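Local coordinates for protein leucyl-trna synthetase (PDB 5FOC) that probably charges tRNA with leucine and, through the editing domain that makes up this chain, removes wrongly attached amino acids, at residues C268-D271 / I272-K276; G349-T352 / F353-R356. The protein carries 2 engineered substitutions. One frame throughout, in Å; residues are numbered along the deposited sequence. Where two conformers were deposited one is given.

Contact 1 of 2, residues C268-D271 / I272-K276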
ATOM      1  N   CYS A 268      -1.582  15.601   2.568  1.00 21.07           N
ATOM      2  CA  CYS A 268      -2.785  14.882   2.144  1.00 19.61           C
ATOM      3  C   CYS A 268      -3.695  14.616   3.370  1.00 20.37           C
ATOM      4  O   CYS A 268      -4.926  14.835   3.319  1.00 24.55           O
ATOM      5  CB  CYS A 268      -2.421  13.584   1.456  1.00 23.25           C
ATOM      6  SG  CYS A 268      -3.809  12.621   0.883  1.00 24.37           S
ATOM      7  N   LEU A 269      -3.063  14.156   4.441  1.00 20.80           N
ATOM      8  CA  LEU A 269      -3.802  13.919   5.680  1.00 21.57           C
ATOM      9  C   LEU A 269      -4.424  15.223   6.200  1.00 22.64           C
ATOM     10  O   LEU A 269      -5.608  15.230   6.600  1.00 23.80           O
ATOM     11  CB  LEU A 269      -2.914  13.211   6.717  1.00 20.13           C
ATOM     12  CG  LEU A 269      -3.580  12.907   8.079  1.00 20.08           C
ATOM     13  CD1 LEU A 269      -4.888  12.101   7.936  1.00 23.06           C
ATOM     14  CD2 LEU A 269      -2.555  12.204   8.981  1.00 24.48           C
ATOM     15  N   GLU A 270      -3.684  16.319   6.163  1.00 24.48           N
ATOM     16  CA  GLU A 270      -4.185  17.633   6.550  1.00 25.42           C
ATOM     17  C   GLU A 270      -5.380  18.095   5.695  1.00 21.60           C
ATOM     18  O   GLU A 270      -6.314  18.644   6.230  1.00 29.43           O
ATOM     19  CB  GLU A 270      -3.043  18.656   6.546  1.00 30.74           C
ATOM     20  CG  GLU A 270      -3.426  20.097   6.844  1.00 36.54           C
ATOM     21  CD  GLU A 270      -3.734  20.405   8.300  1.00 43.46           C
ATOM     22  OE1 GLU A 270      -3.766  19.489   9.155  1.00 45.25           O
ATOM     23  OE2 GLU A 270      -3.957  21.607   8.584  1.00 56.41           O
ATOM     24  N   ASP A 271      -5.358  17.843   4.376  1.00 25.68           N
ATOM     25  CA  ASP A 271      -6.479  18.210   3.489  1.00 24.70           C
ATOM     26  C   ASP A 271      -7.706  17.373   3.832  1.00 23.55           C
ATOM     27  O   ASP A 271      -8.833  17.873   3.883  1.00 27.56           O
ATOM     28  CB  ASP A 271      -6.107  18.027   2.004  1.00 25.43           C
ATOM     29  CG  ASP A 271      -5.338  19.203   1.433  1.00 27.71           C
ATOM     30  OD1 ASP A 271      -5.205  20.254   2.058  1.00 33.02           O
ATOM     31  OD2 ASP A 271      -4.775  19.051   0.331  1.00 31.50           O
ATOM     32  N   ILE A 272      -7.489  16.088   4.094  1.00 23.41           N
ATOM     33  CA  ILE A 272      -8.596  15.207   4.488  1.00 20.98           C
ATOM     34  C   ILE A 272      -9.245  15.668   5.771  1.00 22.43           C
ATOM     35  O   ILE A 272     -10.489  15.747   5.876  1.00 28.46           O
ATOM     36  CB  ILE A 272      -8.135  13.737   4.561  1.00 21.90           C
ATOM     37  CG1 ILE A 272      -7.792  13.248   3.143  1.00 22.30           C
ATOM     38  CG2 ILE A 272      -9.215  12.826   5.127  1.00 21.38           C
ATOM     39  CD1 ILE A 272      -7.088  11.926   3.076  1.00 23.12           C
ATOM     40  N   ARG A 273      -8.418  15.991   6.754  1.00 24.67           N
ATOM     41  CA  ARG A 273      -8.884  16.476   8.043  1.00 28.54           C
ATOM     42  C   ARG A 273      -9.640  17.784   7.885  1.00 27.54           C
ATOM     43  O   ARG A 273     -10.754  17.935   8.368  1.00 30.12           O
ATOM     44  CB  ARG A 273      -7.725  16.658   9.006  1.00 30.87           C
ATOM     45  CG  ARG A 273      -7.179  15.331   9.496  1.00 28.64           C
ATOM     46  CD  ARG A 273      -5.971  15.509  10.373  1.00 27.42           C
ATOM     47  NE  ARG A 273      -5.639  14.259  11.016  1.00 27.63           N
ATOM     48  CZ  ARG A 273      -4.493  13.962  11.627  1.00 28.06           C
ATOM     49  NH1 ARG A 273      -3.477  14.805  11.650  1.00 31.63           N
ATOM     50  NH2 ARG A 273      -4.339  12.766  12.190  1.00 28.45           N
ATOM     51  N   LYS A 274      -9.053  18.720   7.170  1.00 34.22           N
ATOM     52  CA  LYS A 274      -9.654  20.029   6.924  1.00 34.34           C
ATOM     53  C   LYS A 274     -11.000  19.950   6.194  1.00 32.37           C
ATOM     54  O   LYS A 274     -11.883  20.738   6.455  1.00 39.59           O
ATOM     55  CB  LYS A 274      -8.648  20.825   6.082  1.00 34.85           C
ATOM     56  CG  LYS A 274      -9.011  22.243   5.721  1.00 44.64           C
ATOM     57  CD  LYS A 274      -7.902  22.884   4.885  1.00 51.03           C
ATOM     58  CE  LYS A 274      -6.566  22.995   5.620  1.00 45.02           C
ATOM     59  NZ  LYS A 274      -5.608  23.750   4.761  1.00 42.38           N
ATOM     60  N   LYS A 275     -11.133  19.007   5.262  1.00 32.02           N
ATOM     61  CA  LYS A 275     -12.336  18.883   4.445  1.00 33.93           C
ATOM     62  C   LYS A 275     -13.034  17.586   4.805  1.00 31.46           C
ATOM     63  O   LYS A 275     -13.562  16.889   3.955  1.00 35.29           O
ATOM     64  CB  LYS A 275     -11.974  18.962   2.958  1.00 32.74           C
ATOM     65  CG  LYS A 275     -11.062  20.154   2.643  1.00 41.50           C
ATOM     66  CD  LYS A 275     -10.702  20.303   1.170  1.00 53.21           C
ATOM     67  CE  LYS A 275     -11.357  21.543   0.561  1.00 64.15           C
ATOM     68  NZ  LYS A 275     -10.977  21.789  -0.861  1.00 68.14           N
ATOM     69  N   LYS A 276     -13.081  17.313   6.110  1.00 32.07           N
ATOM     70  CA  LYS A 276     -13.601  16.045   6.639  1.00 29.67           C
ATOM     71  C   LYS A 276     -15.057  15.795   6.234  1.00 31.64           C
ATOM     72  O   LYS A 276     -15.405  14.660   5.938  1.00 35.05           O
ATOM     73  CB  LYS A 276     -13.365  15.912   8.169  1.00 34.22           C
ATOM     74  CG  LYS A 276     -13.900  17.020   9.077  1.00 38.33           C
ATOM     75  CD  LYS A 276     -13.274  16.898  10.471  1.00 44.36           C
ATOM     76  CE  LYS A 276     -13.968  17.760  11.522  1.00 45.52           C
ATOM     77  NZ  LYS A 276     -13.586  17.317  12.893  1.00 52.51           N
TER
HETATM   78  O   HOH W   1      -3.105  17.253  10.169  1.00 52.12           O
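One face of the Arg273 guanidinium lies over Leu269, whose CD2 stands 3.6 Å above its plane, displaced toward the rim, while water 1 sits at the edge in plane. The methyl touches the group broadly, with Leu269 CD2 at 3.7 Å from both CZ and NH2 of Arg273. CG of Arg273 lies beside its own backbone N (chi1 -73°), and the chain runs extended from CG to NE, a course that carries it back along the helix over Leu269. Water 1 accepts from Arg273 NH1 at 2.9 Å and donates to Glu270 OE1; this bridge links two groups whose charged atoms do not touch. The other guanidinium nitrogens are used elsewhere, NE on Leu290 O and NH2, weakly, on Asn292 O. Backbone bonds from residue i+4 to i define this as the last turns of helix 263-274, in the editing domain of a class I synthetase. The bond from Ile272 N to Cys268 O is nearly straight at 162°, whereas that from Lys275 N to Asp271 O bends to 144° where Lys275 leaves helical angles. On the buried side, Cys268 SG meets Ile272 CD1 at 4.0 Å, and Leu241 of strand 238-242 touches Leu269 and Ile272. Around the helix, Lys274 NZ lies 4.4 Å from Asp271 OD1, too far for a salt bridge, so any attraction is probably diffuse. Asp271 spends its other oxygen, OD2, on the backbone N of Tyr320, which ties the helix end to the loop there.

Contact 2 of 2, residues G349-T352 / F353-R356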
ATOM      1  N   GLY A 349      19.300   6.580  17.622  1.00 28.50           N
ATOM      2  CA  GLY A 349      20.638   7.194  17.448  1.00 24.85           C
ATOM      3  C   GLY A 349      21.468   6.882  16.215  1.00 25.80           C
ATOM      4  O   GLY A 349      22.569   7.428  16.058  1.00 34.36           O
ATOM      5  N   MET A 350      20.962   5.991  15.370  0.50 26.91           N
ATOM      6  CA  MET A 350      21.648   5.556  14.181  0.50 26.73           C
ATOM      7  C   MET A 350      21.391   6.589  13.086  0.50 25.06           C
ATOM      8  O   MET A 350      20.363   7.254  13.062  0.50 25.98           O
ATOM      9  CB  MET A 350      21.076   4.199  13.798  0.50 28.82           C
ATOM     10  CG  MET A 350      21.924   3.359  12.882  0.50 35.68           C
ATOM     11  SD  MET A 350      20.931   1.952  12.341  0.50 39.94           S
ATOM     12  CE  MET A 350      21.691   1.878  10.741  0.50 43.76           C
ATOM     13  N   LYS A 351      22.327   6.760  12.155  1.00 25.94           N
ATOM     14  CA  LYS A 351      22.043   7.664  11.104  1.00 21.81           C
ATOM     15  C   LYS A 351      21.083   7.046  10.095  1.00 23.76           C
ATOM     16  O   LYS A 351      21.196   5.870   9.755  1.00 26.25           O
ATOM     17  CB  LYS A 351      23.377   7.978  10.401  1.00 22.32           C
ATOM     18  CG  LYS A 351      24.340   8.741  11.321  1.00 28.85           C
ATOM     19  CD  LYS A 351      23.970  10.211  11.518  1.00 30.42           C
ATOM     20  CE  LYS A 351      24.666  11.137  10.518  1.00 39.76           C
ATOM     21  NZ  LYS A 351      24.062  11.084   9.155  1.00 42.71           N
ATOM     22  N   THR A 352      20.177   7.863   9.589  1.00 21.85           N
ATOM     23  CA  THR A 352      19.233   7.438   8.573  1.00 20.67           C
ATOM     24  C   THR A 352      19.950   6.836   7.364  1.00 20.30           C
ATOM     25  O   THR A 352      19.503   5.872   6.759  1.00 23.99           O
ATOM     26  CB  THR A 352      18.351   8.626   8.179  1.00 21.37           C
ATOM     27  OG1 THR A 352      17.703   9.172   9.357  1.00 24.43           O
ATOM     28  CG2 THR A 352      17.348   8.264   7.162  1.00 22.54           C
ATOM     29  N   PHE A 353      21.095   7.416   7.031  1.00 24.14           N
ATOM     30  CA  PHE A 353      21.845   6.882   5.906  1.00 23.88           C
ATOM     31  C   PHE A 353      22.138   5.385   6.014  1.00 24.35           C
ATOM     32  O   PHE A 353      21.946   4.643   5.037  1.00 28.40           O
ATOM     33  CB  PHE A 353      23.124   7.670   5.787  1.00 20.95           C
ATOM     34  CG  PHE A 353      23.953   7.282   4.596  1.00 26.33           C
ATOM     35  CD1 PHE A 353      23.708   7.846   3.355  1.00 28.47           C
ATOM     36  CD2 PHE A 353      24.932   6.319   4.714  1.00 26.13           C
ATOM     37  CE1 PHE A 353      24.520   7.496   2.251  1.00 29.58           C
ATOM     38  CE2 PHE A 353      25.719   5.973   3.621  1.00 29.37           C
ATOM     39  CZ  PHE A 353      25.475   6.528   2.385  1.00 30.22           C
ATOM     40  N   ASN A 354      22.548   4.949   7.217  1.00 24.43           N
ATOM     41  CA  ASN A 354      22.845   3.551   7.475  1.00 25.55           C
ATOM     42  C   ASN A 354      21.520   2.732   7.636  1.00 23.55           C
ATOM     43  O   ASN A 354      21.382   1.588   7.137  1.00 30.80           O
ATOM     44  CB  ASN A 354      23.765   3.434   8.715  1.00 25.68           C
ATOM     45  CG  ASN A 354      25.108   4.194   8.564  1.00 26.09           C
ATOM     46  OD1 ASN A 354      25.443   5.080   9.390  1.00 33.38           O
ATOM     47  ND2 ASN A 354      25.861   3.860   7.552  1.00 32.48           N
ATOM     48  N   CYS A 355      20.539   3.334   8.309  1.00 22.60           N
ATOM     49  CA  CYS A 355      19.304   2.644   8.656  0.50 21.38           C
ATOM     50  C   CYS A 355      18.479   2.231   7.441  1.00 24.55           C
ATOM     51  O   CYS A 355      17.820   1.184   7.438  1.00 27.38           O
ATOM     52  CB  CYS A 355      18.459   3.560   9.514  0.50 18.40           C
ATOM     53  SG  CYS A 355      16.976   2.731  10.091  0.50 22.82           S
ATOM     54  N   ARG A 356      18.483   3.102   6.422  1.00 23.75           N
ATOM     55  CA  ARG A 356      17.883   2.806   5.104  1.00 29.40           C
ATOM     56  C   ARG A 356      18.233   1.380   4.631  1.00 30.48           C
ATOM     57  O   ARG A 356      17.368   0.601   4.195  1.00 30.96           O
ATOM     58  CB  ARG A 356      18.432   3.811   4.102  1.00 31.59           C
ATOM     59  CG  ARG A 356      18.117   3.544   2.634  1.00 34.07           C
ATOM     60  CD  ARG A 356      16.640   3.608   2.373  1.00 30.47           C
ATOM     61  NE  ARG A 356      16.064   4.848   2.894  1.00 32.08           N
ATOM     62  CZ  ARG A 356      16.097   6.039   2.305  1.00 27.65           C
ATOM     63  NH1 ARG A 356      16.732   6.227   1.122  1.00 37.64           N
ATOM     64  NH2 ARG A 356      15.515   7.076   2.901  1.00 34.34           N
TER
HETATM   65  O   HOH W   2      21.810  10.092   7.985  1.00 26.27           O
HETATM   66  O   HOH W   3      24.591   5.082  12.177  1.00 38.32           O
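A local contact at the start of helix 352-365 joins the loop that follows strand 341-342 to the first helical turn, with Lys351 at the N-cap position. The backbone evidence is direct: Lys351 O accepts from Cys355 N at 3.0 Å, with an N-H...O angle of 158°, and also takes a weak, bent bond from Asn354 N. One residue on, Arg356 N reaches Thr352 O along a straighter path of 171°. Water serves the amides at the helix start. Water 2 accepts from Phe353 N at 2.9 Å and from Lys351 NZ at 2.7 Å, the lysine chain being bent at chi2, chi3 and chi4 so that its ammonium curls back to the same water. Water 3 accepts from Lys351 N at 2.8 Å and donates to Asn354 OD1. With CG of Asn354 beside its own backbone N (chi1 -59°), the amide oxygen is turned back toward the N-cap residue, and Lys351 CB comes within 3.7 Å of Asn354 OD1. Met350 lays its SD and CE against Cys355, although its methyl has very short approaches that are doubtful because a second conformer was deposited. Beyond the turn, Arg356 NE forms a salt bridge with Glu131, and the rings of Phe353 and Tyr337 of helix 325-339 meet. The bridge from Lys351 N through water 3 to Asn354 OD1 joins positions that a capping box would bond directly; that definition is not met, and the arrangement is a water-served helix N terminus.

Read from the N terminus, contact 1 comes at the end of helix 263-274, after strands 138-141 and 238-242 against which that helix rests. The chain then passes through helix 276-282, the loop holding Leu290, strand 298-299, helix 307-314, the loop holding Tyr320, helix 325-339 and strand 341-342, which pairs antiparallel with 298-299, before contact 2 starts helix 352-365. Both are local turns closing no long loop; they follow in series, neither nesting nor crossing. The centres of contacts 1 and 2 lie about 31 Å apart and the nearest atoms of contacts 1 and 2 about 19 Å, so they do not touch. Contact 2 instead joins strand 341-342, helix 325-339 and the loop at Glu131.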